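Local coordinates for octaprenyl-diphosphate synthase (Roseobacter denitrificans, PDB 4JXN), which probably makes octaprenyl diphosphate, the side-chain precursor of isoprenoid quinones, by adding five isopentenyl units to farnesyl diphosphate with magnesium as cofactor, at residues F217-D222 / L246-I251; G73-N78 / V134-L139; T88-H93 / Y124-S129; F207-A212 / A304-A309. All blocks are in the same frame, centred on the assembly; numbering follows the deposited sequence.

Interaction 1: residues F217-D222 / L246-I251; sequences FQIVDD and LTMPLI
Ile219 and Met248 make the apolar part of this contact, Ile219 CD1 lying 4.3 Å from Met248 CE. Met248 gets there on an extended chain, CG anti to the backbone N (chi1 -176°), which carries the thioether outward before its methyl turns aside. A second apolar touch is made by Asp222 CB, 4.3 Å from Pro249 CD in the first turn of helix 248-254.

The Asp222 side chain passes alongside that of Thr247, the N-cap residue, with Asp222 OD2 3.7 Å from Met248 N. No hydrogen bond crosses the contact; one turn back, Gln218 NE2 donates to Asp222 OD1 over 2.9 Å. The donor stands above the carboxylate plane, while the acceptor lies in the plane of the amide. An alanine in place of Asp222 removes this acceptor, and Gln218 NE2 would probably be left without a mate, the amide then held mainly through OE1.

Asp221 and Asp222 open the second DDxxD motif of trans-prenyltransferases, which in relatives binds diphosphate through magnesium. Gln218 OE1 is held by Thr181 of helix 170-196, on which Met248 also packs, and helix 291-309 receives both Ile219 and Met248 at Thr295.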
# COMPACT_ATOMS: atom_id res chain seq x y z
N PHE A 217 -14.66 -18.65 -8.58
CA PHE A 217 -13.23 -18.82 -8.86
C PHE A 217 -12.44 -19.39 -7.66
O PHE A 217 -11.62 -20.30 -7.83
CB PHE A 217 -12.64 -17.47 -9.27
CG PHE A 217 -11.22 -17.53 -9.73
CD1 PHE A 217 -10.92 -17.75 -11.07
CD2 PHE A 217 -10.17 -17.34 -8.83
CE1 PHE A 217 -9.60 -17.79 -11.50
CE2 PHE A 217 -8.85 -17.39 -9.25
CZ PHE A 217 -8.56 -17.60 -10.59
N GLN A 218 -12.69 -18.83 -6.47
CA GLN A 218 -11.97 -19.17 -5.25
C GLN A 218 -12.45 -20.49 -4.67
O GLN A 218 -11.66 -21.23 -4.10
CB GLN A 218 -12.18 -18.08 -4.19
CG GLN A 218 -11.48 -18.33 -2.86
CD GLN A 218 -9.99 -18.48 -3.02
OE1 GLN A 218 -9.32 -17.55 -3.44
NE2 GLN A 218 -9.46 -19.65 -2.70
N ILE A 219 -13.75 -20.76 -4.76
CA ILE A 219 -14.26 -22.05 -4.31
C ILE A 219 -13.69 -23.18 -5.16
O ILE A 219 -13.37 -24.25 -4.64
CB ILE A 219 -15.79 -22.10 -4.30
CG1 ILE A 219 -16.32 -21.26 -3.15
CG2 ILE A 219 -16.32 -23.54 -4.15
CD1 ILE A 219 -17.71 -20.72 -3.40
N VAL A 220 -13.56 -22.93 -6.46
CA VAL A 220 -12.92 -23.90 -7.35
C VAL A 220 -11.51 -24.20 -6.84
O VAL A 220 -11.15 -25.36 -6.67
CB VAL A 220 -12.91 -23.44 -8.82
CG1 VAL A 220 -12.04 -24.35 -9.67
CG2 VAL A 220 -14.34 -23.40 -9.36
N ASP A 221 -10.72 -23.15 -6.56
CA ASP A 221 -9.37 -23.34 -6.01
C ASP A 221 -9.43 -24.22 -4.77
O ASP A 221 -8.70 -25.20 -4.66
CB ASP A 221 -8.71 -22.00 -5.63
CG ASP A 221 -7.91 -21.36 -6.77
OD1 ASP A 221 -8.10 -21.72 -7.96
OD2 ASP A 221 -7.08 -20.48 -6.48
N ASP A 222 -10.31 -23.85 -3.84
CA ASP A 222 -10.52 -24.61 -2.61
C ASP A 222 -10.76 -26.09 -2.87
O ASP A 222 -10.17 -26.97 -2.22
CB ASP A 222 -11.73 -24.03 -1.87
CG ASP A 222 -11.44 -22.68 -1.23
OD1 ASP A 222 -10.32 -22.14 -1.40
OD2 ASP A 222 -12.34 -22.15 -0.55
N LEU A 246 -8.83 -22.47 6.75
CA LEU A 246 -10.19 -23.03 6.69
C LEU A 246 -10.89 -22.78 5.35
O LEU A 246 -11.61 -21.80 5.16
CB LEU A 246 -11.05 -22.54 7.86
CG LEU A 246 -10.71 -23.17 9.22
CD1 LEU A 246 -11.75 -22.74 10.25
CD2 LEU A 246 -10.64 -24.69 9.15
N THR A 247 -10.63 -23.70 4.43
CA THR A 247 -11.31 -23.84 3.15
C THR A 247 -12.78 -24.24 3.38
O THR A 247 -13.15 -24.71 4.47
CB THR A 247 -10.58 -24.94 2.34
OG1 THR A 247 -9.17 -24.84 2.58
CG2 THR A 247 -10.80 -24.80 0.90
N MET A 248 -13.64 -24.06 2.38
CA MET A 248 -15.05 -24.40 2.53
C MET A 248 -15.29 -25.89 2.80
O MET A 248 -16.10 -26.24 3.66
CB MET A 248 -15.86 -23.98 1.31
CG MET A 248 -17.36 -24.21 1.46
SD MET A 248 -18.36 -23.49 0.14
CE MET A 248 -18.42 -21.77 0.68
N PRO A 249 -14.62 -26.78 2.05
CA PRO A 249 -14.76 -28.22 2.35
C PRO A 249 -14.45 -28.57 3.81
O PRO A 249 -15.12 -29.44 4.40
CB PRO A 249 -13.71 -28.87 1.44
CG PRO A 249 -13.49 -27.89 0.34
CD PRO A 249 -13.61 -26.55 1.01
N LEU A 250 -13.47 -27.88 4.40
CA LEU A 250 -13.12 -28.09 5.81
C LEU A 250 -14.18 -27.55 6.75
O LEU A 250 -14.48 -28.16 7.77
CB LEU A 250 -11.76 -27.49 6.14
CG LEU A 250 -10.60 -28.12 5.36
CD1 LEU A 250 -9.34 -27.26 5.46
CD2 LEU A 250 -10.31 -29.53 5.84
N ILE A 251 -14.77 -26.42 6.38
CA ILE A 251 -15.81 -25.83 7.21
C ILE A 251 -17.03 -26.73 7.27
O ILE A 251 -17.66 -26.92 8.33
CB ILE A 251 -16.25 -24.44 6.67
CG1 ILE A 251 -15.13 -23.42 6.86
CG2 ILE A 251 -17.51 -23.95 7.38
CD1 ILE A 251 -15.28 -22.18 6.01

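Interaction 2: residues G73-N78 / V134-L139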
# COMPACT_ATOMS: atom_id res chain seq x y z
N GLY A 73 -12.76 5.57 -25.42
CA GLY A 73 -11.53 6.17 -24.87
C GLY A 73 -10.38 5.27 -24.40
O GLY A 73 -10.39 4.06 -24.64
N PRO A 74 -9.39 5.87 -23.71
CA PRO A 74 -8.13 5.18 -23.37
C PRO A 74 -8.00 4.64 -21.94
O PRO A 74 -7.09 3.84 -21.67
CB PRO A 74 -7.10 6.29 -23.56
CG PRO A 74 -7.82 7.53 -23.13
CD PRO A 74 -9.29 7.32 -23.42
N PHE A 75 -8.88 5.07 -21.04
CA PHE A 75 -8.65 4.87 -19.61
C PHE A 75 -8.94 3.46 -19.09
O PHE A 75 -8.42 3.08 -18.04
CB PHE A 75 -9.41 5.93 -18.81
CG PHE A 75 -8.93 7.34 -19.07
CD1 PHE A 75 -7.57 7.65 -19.03
CD2 PHE A 75 -9.83 8.36 -19.37
CE1 PHE A 75 -7.12 8.94 -19.27
CE2 PHE A 75 -9.39 9.64 -19.61
CZ PHE A 75 -8.04 9.93 -19.56
N HIS A 76 -9.74 2.69 -19.82
CA HIS A 76 -9.93 1.25 -19.55
C HIS A 76 -8.59 0.51 -19.48
O HIS A 76 -8.42 -0.43 -18.70
CB HIS A 76 -10.89 0.63 -20.57
CG HIS A 76 -10.42 0.68 -21.99
ND1 HIS A 76 -10.41 -0.42 -22.81
CD2 HIS A 76 -9.93 1.71 -22.73
CE1 HIS A 76 -9.94 -0.08 -24.00
NE2 HIS A 76 -9.64 1.20 -23.97
N ILE A 77 -7.64 0.99 -20.28
CA ILE A 77 -6.26 0.51 -20.24
C ILE A 77 -5.59 0.85 -18.91
O ILE A 77 -4.93 -0.00 -18.27
CB ILE A 77 -5.42 1.12 -21.39
CG1 ILE A 77 -6.10 0.91 -22.74
CG2 ILE A 77 -4.02 0.51 -21.43
CD1 ILE A 77 -6.39 -0.54 -23.06
N ASN A 78 -5.75 2.10 -18.48
CA ASN A 78 -5.23 2.51 -17.16
C ASN A 78 -5.81 1.61 -16.07
O ASN A 78 -5.10 1.05 -15.24
CB ASN A 78 -5.57 3.96 -16.83
CG ASN A 78 -5.07 4.95 -17.88
OD1 ASN A 78 -4.96 4.64 -19.06
ND2 ASN A 78 -4.77 6.17 -17.43
N VAL A 134 -5.88 7.92 -10.95
CA VAL A 134 -6.04 9.37 -10.83
C VAL A 134 -6.02 10.02 -12.21
O VAL A 134 -6.80 10.94 -12.49
CB VAL A 134 -4.94 10.01 -9.93
CG1 VAL A 134 -4.92 11.53 -10.09
CG2 VAL A 134 -5.17 9.64 -8.48
N GLU A 135 -5.12 9.53 -13.06
CA GLU A 135 -5.03 10.05 -14.43
C GLU A 135 -6.32 9.91 -15.24
O GLU A 135 -6.48 10.60 -16.25
CB GLU A 135 -3.86 9.38 -15.16
CG GLU A 135 -2.50 9.82 -14.66
CD GLU A 135 -1.40 8.80 -14.92
OE1 GLU A 135 -0.49 8.67 -14.08
OE2 GLU A 135 -1.45 8.13 -15.98
N THR A 136 -7.24 9.04 -14.82
CA THR A 136 -8.49 8.81 -15.56
C THR A 136 -9.49 9.92 -15.36
O THR A 136 -10.48 10.00 -16.07
CB THR A 136 -9.18 7.47 -15.16
OG1 THR A 136 -9.66 7.53 -13.81
CG2 THR A 136 -8.22 6.32 -15.30
N GLY A 137 -9.26 10.74 -14.34
CA GLY A 137 -10.15 11.85 -14.01
C GLY A 137 -11.47 11.50 -13.34
O GLY A 137 -12.30 12.39 -13.12
N SER A 138 -11.66 10.23 -12.99
CA SER A 138 -12.96 9.77 -12.48
C SER A 138 -12.92 9.47 -10.99
O SER A 138 -12.24 8.53 -10.53
CB SER A 138 -13.46 8.54 -13.25
OG SER A 138 -14.64 8.02 -12.65
N LEU A 139 -13.66 10.27 -10.23
CA LEU A 139 -13.68 10.11 -8.79
C LEU A 139 -14.46 8.85 -8.44
O LEU A 139 -14.08 8.11 -7.52
CB LEU A 139 -14.26 11.36 -8.14
CG LEU A 139 -13.34 12.57 -8.30
CD1 LEU A 139 -14.12 13.88 -8.24
CD2 LEU A 139 -12.24 12.54 -7.24
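The ring of Phe75 lies between Thr136 and Pro74. Over one face sits the backbone of Thr136, its CA 3.8 Å from the ring centroid and only 11° off the normal, a CH-pi contact; Pro74 CG covers the opposite face, and Asn78 CG lies at the edge, in the ring plane. Thr136 O stands over the same face as its CA, 3.7 Å from Phe75 CE2, whereas Glu135 O comes in obliquely, 3.5 Å from Phe75 CE1. One face thus packs mainly on the backbone of the turn, the other on the Pro74 ring.

Thr136 adds its methyl. OG1 is turned between the backbone N and the carbonyl carbon (chi1 67°), which sets CG2 against helix 75-94, 3.7 Å from Phe75 CB and 3.9 Å from Asn78 CB. The hydroxyl bonds instead to Met133 O and weakly accepts Ser138 N. Beside the methyl, the Asn78 side chain crosses that of Glu135 at about a right angle, ND2 4.0 Å from Glu135 CB.

The turn from Val134 to Gly137 is type I. Gly137, with positive phi, is the first residue after helix 116-134 to leave helical backbone angles, and Ser138, the N-cap of helix 139-162, bonds weakly from OG to Val141 N. Glu135 reaches across to a salt bridge with Arg33 of helix 9-34, His76 and Ile77 pack on helix 57-68, and Leu139 meets Leu139 of the second subunit.

Interaction 3: residues T88-H93 / Y124-S129; sequences TATLLH and YLFSRS
Phe126 reaches from helix 124-129 onto the flank of helix 88-93 and lays its ring across Ala89. From CB the chain leaves with CG beside the backbone N (chi1 -74°), bringing a ring face over the methyl. CG is 4.0 Å from Ala89 CB, and farther out CE1 closes to 3.2 Å from the same methyl, a tight approach. The methyl lies off centre toward this rim, 24° from the ring normal, in a CH-pi contact. At the tip CZ also comes near the backbone of Ala89 and the side chain of Thr90. On the other branch CE2 meets His93 CE1 at 3.7 Å; the rings form a T-shaped pair, planes at 75°, with the edge of Phe126 toward the face of His93.

His93 is fixed at both nitrogens: NE2 bonds to Val119 O, and ND1 to Asp123 OD2 of the second subunit. Beside Ala89, Leu125 CD1 rests against both Thr88 CG2 (3.7 Å) and Leu92 CD1 (4.0 Å), which it meets on the side facing helix 75-94.

The helices run antiparallel at 162°, their axes 9.3 Å apart. His93 directly precedes the first aspartate-rich motif of the FPP/GGPP synthase family, and Ala89 is the fifth residue ahead of that motif, where many farnesyl diphosphate synthases carry an aromatic that limits chain length. A small residue here is consistent with a long product. An unidentified ligand, probably from the crystallisation liquor, lies about 4 Å from the Phe126 side chain and could mark a pocket there.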
# COMPACT_ATOMS: atom_id res chain seq x y z
N THR A 88 -0.89 -8.04 -8.09
CA THR A 88 0.51 -8.39 -7.88
C THR A 88 1.02 -7.93 -6.51
O THR A 88 1.58 -8.73 -5.76
CB THR A 88 1.41 -7.78 -8.97
OG1 THR A 88 0.86 -8.07 -10.26
CG2 THR A 88 2.82 -8.36 -8.89
N ALA A 89 0.82 -6.66 -6.20
CA ALA A 89 1.29 -6.09 -4.93
C ALA A 89 0.75 -6.89 -3.75
O ALA A 89 1.46 -7.13 -2.76
CB ALA A 89 0.88 -4.61 -4.80
N THR A 90 -0.52 -7.29 -3.85
CA THR A 90 -1.17 -8.13 -2.84
C THR A 90 -0.50 -9.51 -2.72
O THR A 90 -0.38 -10.06 -1.62
CB THR A 90 -2.69 -8.27 -3.14
OG1 THR A 90 -3.37 -7.07 -2.74
CG2 THR A 90 -3.31 -9.46 -2.41
N LEU A 91 -0.08 -10.07 -3.86
CA LEU A 91 0.60 -11.36 -3.88
C LEU A 91 1.92 -11.27 -3.13
O LEU A 91 2.14 -11.99 -2.15
CB LEU A 91 0.85 -11.84 -5.31
CG LEU A 91 -0.40 -12.10 -6.15
CD1 LEU A 91 -0.04 -12.44 -7.59
CD2 LEU A 91 -1.25 -13.19 -5.51
N LEU A 92 2.79 -10.37 -3.58
CA LEU A 92 4.04 -10.06 -2.88
C LEU A 92 3.84 -10.03 -1.36
O LEU A 92 4.53 -10.72 -0.61
CB LEU A 92 4.59 -8.71 -3.34
CG LEU A 92 5.16 -8.65 -4.76
CD1 LEU A 92 5.32 -7.20 -5.19
CD2 LEU A 92 6.48 -9.39 -4.87
N HIS A 93 2.88 -9.23 -0.91
CA HIS A 93 2.64 -9.05 0.52
C HIS A 93 2.26 -10.33 1.26
O HIS A 93 2.57 -10.49 2.45
CB HIS A 93 1.60 -7.96 0.74
CG HIS A 93 2.14 -6.58 0.54
ND1 HIS A 93 1.69 -5.49 1.24
CD2 HIS A 93 3.14 -6.13 -0.26
CE1 HIS A 93 2.37 -4.42 0.87
NE2 HIS A 93 3.26 -4.78 -0.03
N TYR A 124 5.36 -0.07 -3.98
CA TYR A 124 5.67 0.65 -5.20
C TYR A 124 4.58 0.46 -6.25
O TYR A 124 4.17 1.42 -6.91
CB TYR A 124 7.04 0.24 -5.77
CG TYR A 124 7.39 0.99 -7.06
CD1 TYR A 124 7.30 2.38 -7.12
CD2 TYR A 124 7.79 0.30 -8.21
CE1 TYR A 124 7.60 3.07 -8.29
CE2 TYR A 124 8.09 0.99 -9.38
CZ TYR A 124 7.99 2.37 -9.41
OH TYR A 124 8.28 3.07 -10.55
N LEU A 125 4.11 -0.77 -6.40
CA LEU A 125 3.06 -1.07 -7.40
C LEU A 125 1.73 -0.44 -7.01
O LEU A 125 1.02 0.08 -7.88
CB LEU A 125 2.88 -2.57 -7.57
CG LEU A 125 4.09 -3.42 -7.96
CD1 LEU A 125 3.66 -4.88 -8.03
CD2 LEU A 125 4.73 -2.99 -9.28
N PHE A 126 1.41 -0.48 -5.72
CA PHE A 126 0.24 0.23 -5.19
C PHE A 126 0.31 1.71 -5.56
O PHE A 126 -0.63 2.25 -6.14
CB PHE A 126 0.15 0.15 -3.66
CG PHE A 126 -0.27 -1.19 -3.11
CD1 PHE A 126 -1.18 -2.01 -3.78
CD2 PHE A 126 0.20 -1.60 -1.86
CE1 PHE A 126 -1.58 -3.23 -3.23
CE2 PHE A 126 -0.19 -2.82 -1.31
CZ PHE A 126 -1.08 -3.63 -2.00
N SER A 127 1.43 2.36 -5.24
CA SER A 127 1.59 3.77 -5.57
C SER A 127 1.39 3.98 -7.07
O SER A 127 0.69 4.91 -7.48
CB SER A 127 2.97 4.29 -5.13
OG SER A 127 4.03 3.63 -5.80
N ARG A 128 1.99 3.12 -7.88
CA ARG A 128 1.83 3.21 -9.33
C ARG A 128 0.39 2.96 -9.78
O ARG A 128 -0.11 3.64 -10.69
CB ARG A 128 2.78 2.24 -10.04
CG ARG A 128 4.24 2.65 -9.95
CD ARG A 128 4.57 3.73 -10.96
NE ARG A 128 5.75 4.49 -10.57
CZ ARG A 128 6.42 5.32 -11.37
NH1 ARG A 128 6.03 5.51 -12.63
NH2 ARG A 128 7.48 5.96 -10.91
N SER A 129 -0.29 2.01 -9.14
CA SER A 129 -1.70 1.75 -9.44
C SER A 129 -2.57 3.00 -9.20
O SER A 129 -3.51 3.28 -9.94
CB SER A 129 -2.22 0.57 -8.62
OG SER A 129 -2.42 0.90 -7.26

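Interaction 4: residues F207-A212 / A304-A309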
# COMPACT_ATOMS: atom_id res chain seq x y z
N PHE A 207 -20.98 -5.40 -11.38
CA PHE A 207 -20.49 -5.67 -10.04
C PHE A 207 -20.89 -7.09 -9.61
O PHE A 207 -20.04 -7.88 -9.21
CB PHE A 207 -21.02 -4.64 -9.05
CG PHE A 207 -20.55 -4.87 -7.63
CD1 PHE A 207 -21.27 -5.69 -6.77
CD2 PHE A 207 -19.38 -4.29 -7.18
CE1 PHE A 207 -20.83 -5.93 -5.47
CE2 PHE A 207 -18.93 -4.50 -5.88
CZ PHE A 207 -19.66 -5.33 -5.03
N GLU A 208 -22.18 -7.42 -9.72
CA GLU A 208 -22.70 -8.72 -9.28
C GLU A 208 -22.11 -9.89 -10.05
O GLU A 208 -21.76 -10.92 -9.46
CB GLU A 208 -24.24 -8.78 -9.33
CG GLU A 208 -24.94 -8.09 -8.17
CD GLU A 208 -25.31 -9.04 -7.03
OE1 GLU A 208 -26.11 -9.97 -7.26
OE2 GLU A 208 -24.82 -8.84 -5.90
N TYR A 209 -21.98 -9.73 -11.37
CA TYR A 209 -21.22 -10.70 -12.17
C TYR A 209 -19.83 -10.98 -11.60
O TYR A 209 -19.46 -12.14 -11.42
CB TYR A 209 -21.05 -10.21 -13.59
CG TYR A 209 -20.21 -11.12 -14.44
CD1 TYR A 209 -20.75 -12.26 -14.99
CD2 TYR A 209 -18.87 -10.85 -14.66
CE1 TYR A 209 -19.98 -13.13 -15.74
CE2 TYR A 209 -18.09 -11.71 -15.42
CZ TYR A 209 -18.65 -12.85 -15.96
OH TYR A 209 -17.89 -13.70 -16.74
N GLY A 210 -19.06 -9.93 -11.34
CA GLY A 210 -17.70 -10.07 -10.89
C GLY A 210 -17.61 -10.64 -9.48
O GLY A 210 -16.70 -11.40 -9.17
N ASP A 211 -18.55 -10.28 -8.62
CA ASP A 211 -18.56 -10.80 -7.26
C ASP A 211 -18.82 -12.30 -7.30
O ASP A 211 -18.05 -13.10 -6.75
CB ASP A 211 -19.61 -10.07 -6.42
CG ASP A 211 -19.77 -10.65 -5.02
OD1 ASP A 211 -18.83 -10.56 -4.18
OD2 ASP A 211 -20.85 -11.21 -4.74
N ALA A 212 -19.89 -12.70 -7.98
CA ALA A 212 -20.23 -14.12 -8.04
C ALA A 212 -19.13 -14.91 -8.73
O ALA A 212 -18.81 -16.01 -8.28
CB ALA A 212 -21.55 -14.33 -8.73
N ALA A 304 -23.64 -19.83 -11.84
CA ALA A 304 -24.93 -19.59 -12.51
C ALA A 304 -25.45 -18.20 -12.16
O ALA A 304 -26.06 -17.53 -13.00
CB ALA A 304 -25.94 -20.66 -12.13
N ARG A 305 -25.20 -17.79 -10.92
CA ARG A 305 -25.56 -16.45 -10.45
C ARG A 305 -24.85 -15.38 -11.26
O ARG A 305 -25.45 -14.37 -11.61
CB ARG A 305 -25.23 -16.29 -8.97
CG ARG A 305 -25.75 -15.01 -8.36
CD ARG A 305 -25.63 -14.98 -6.85
NE ARG A 305 -24.26 -14.78 -6.37
CZ ARG A 305 -23.69 -13.59 -6.15
NH1 ARG A 305 -22.44 -13.54 -5.71
NH2 ARG A 305 -24.34 -12.45 -6.37
N ALA A 306 -23.57 -15.60 -11.55
CA ALA A 306 -22.82 -14.67 -12.39
C ALA A 306 -23.53 -14.48 -13.72
O ALA A 306 -23.84 -13.36 -14.12
CB ALA A 306 -21.40 -15.18 -12.62
N LYS A 307 -23.83 -15.58 -14.40
CA LYS A 307 -24.45 -15.51 -15.71
C LYS A 307 -25.82 -14.85 -15.67
O LYS A 307 -26.15 -14.06 -16.54
CB LYS A 307 -24.57 -16.89 -16.32
CG LYS A 307 -23.31 -17.73 -16.22
CD LYS A 307 -23.64 -19.20 -16.35
CE LYS A 307 -23.84 -19.58 -17.80
NZ LYS A 307 -24.16 -21.02 -17.94
N ALA A 308 -26.61 -15.17 -14.67
CA ALA A 308 -27.92 -14.55 -14.53
C ALA A 308 -27.82 -13.05 -14.32
O ALA A 308 -28.66 -12.30 -14.78
CB ALA A 308 -28.70 -15.17 -13.38
N ALA A 309 -26.77 -12.61 -13.62
CA ALA A 309 -26.59 -11.19 -13.36
C ALA A 309 -26.39 -10.38 -14.66
O ALA A 309 -26.59 -9.16 -14.66
CB ALA A 309 -25.42 -10.97 -12.42
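Arg305 buries more surface here than any other residue, spreading its guanidinium over Ala212 between two carboxylates. The chain runs extended to CD and bends at chi3 (75°), laying the flat group over the Ala212 methyl, with NH1 3.2 Å from Ala212 CB. Both acids meet the guanidinium at its edge. NH1 donates to Asp211 OD2 at 3.0 Å with a nearly straight N-H (162°); the oxygen lies in the guanidinium plane, although the donor stands above the plane of the carboxylate. NH2 forms the second salt bridge, 3.2 Å from Glu208 OE1. Gln302 also accepts from NH1, and Asp211 OD1 pairs with Arg178, which would help hold the Asp211 carboxylate in position. A leucine in place of Arg305 takes away the shared cation; Glu208 would probably lose its mate across the contact, and Asp211 would be left to Arg178.

Ala306 and Ala212 fill the interior of the contact, their CB atoms 4.0 Å apart. Ala306 CB also touches Tyr209 CD1 at 3.8 Å, while Ala306 O lies at the edge of the tyrosine ring, in its plane. One turn on, Ala309 CB packs at Tyr209 N and Glu208 CB. With alanines at these positions, the antiparallel segments 207-212 and 304-309 approach to 7.9 Å between axes, and the CA atoms of Tyr209 and Ala306 come within 4.3 Å.

Helix 200-224 rests on helix 170-196 through Phe207 and Asp211, and helix 317-330 receives Tyr209, whose OH bonds to Leu322 O, and Lys307, which pairs with Asp327.

In the fold
From the N terminus, interaction 2 opens first, at the start of helix 75-94. Further along that helix, 88-93 opens interaction 3, which closes on helix 116-134 before the turn after that helix closes interaction 2; interaction 3 is therefore nested within it, and both lie beside the second subunit. The chain then reaches helix 200-224, which opens interaction 4 at 207-212 and interaction 1 at 217-222. Interaction 1 closes at helix 248-254, inside the longer loop that interaction 4 closes on helix 291-309. The two nested pairs follow in series and none cross, with interactions 1 and 3 on opposite sides of the chain's centre, about 25 Å apart between centres.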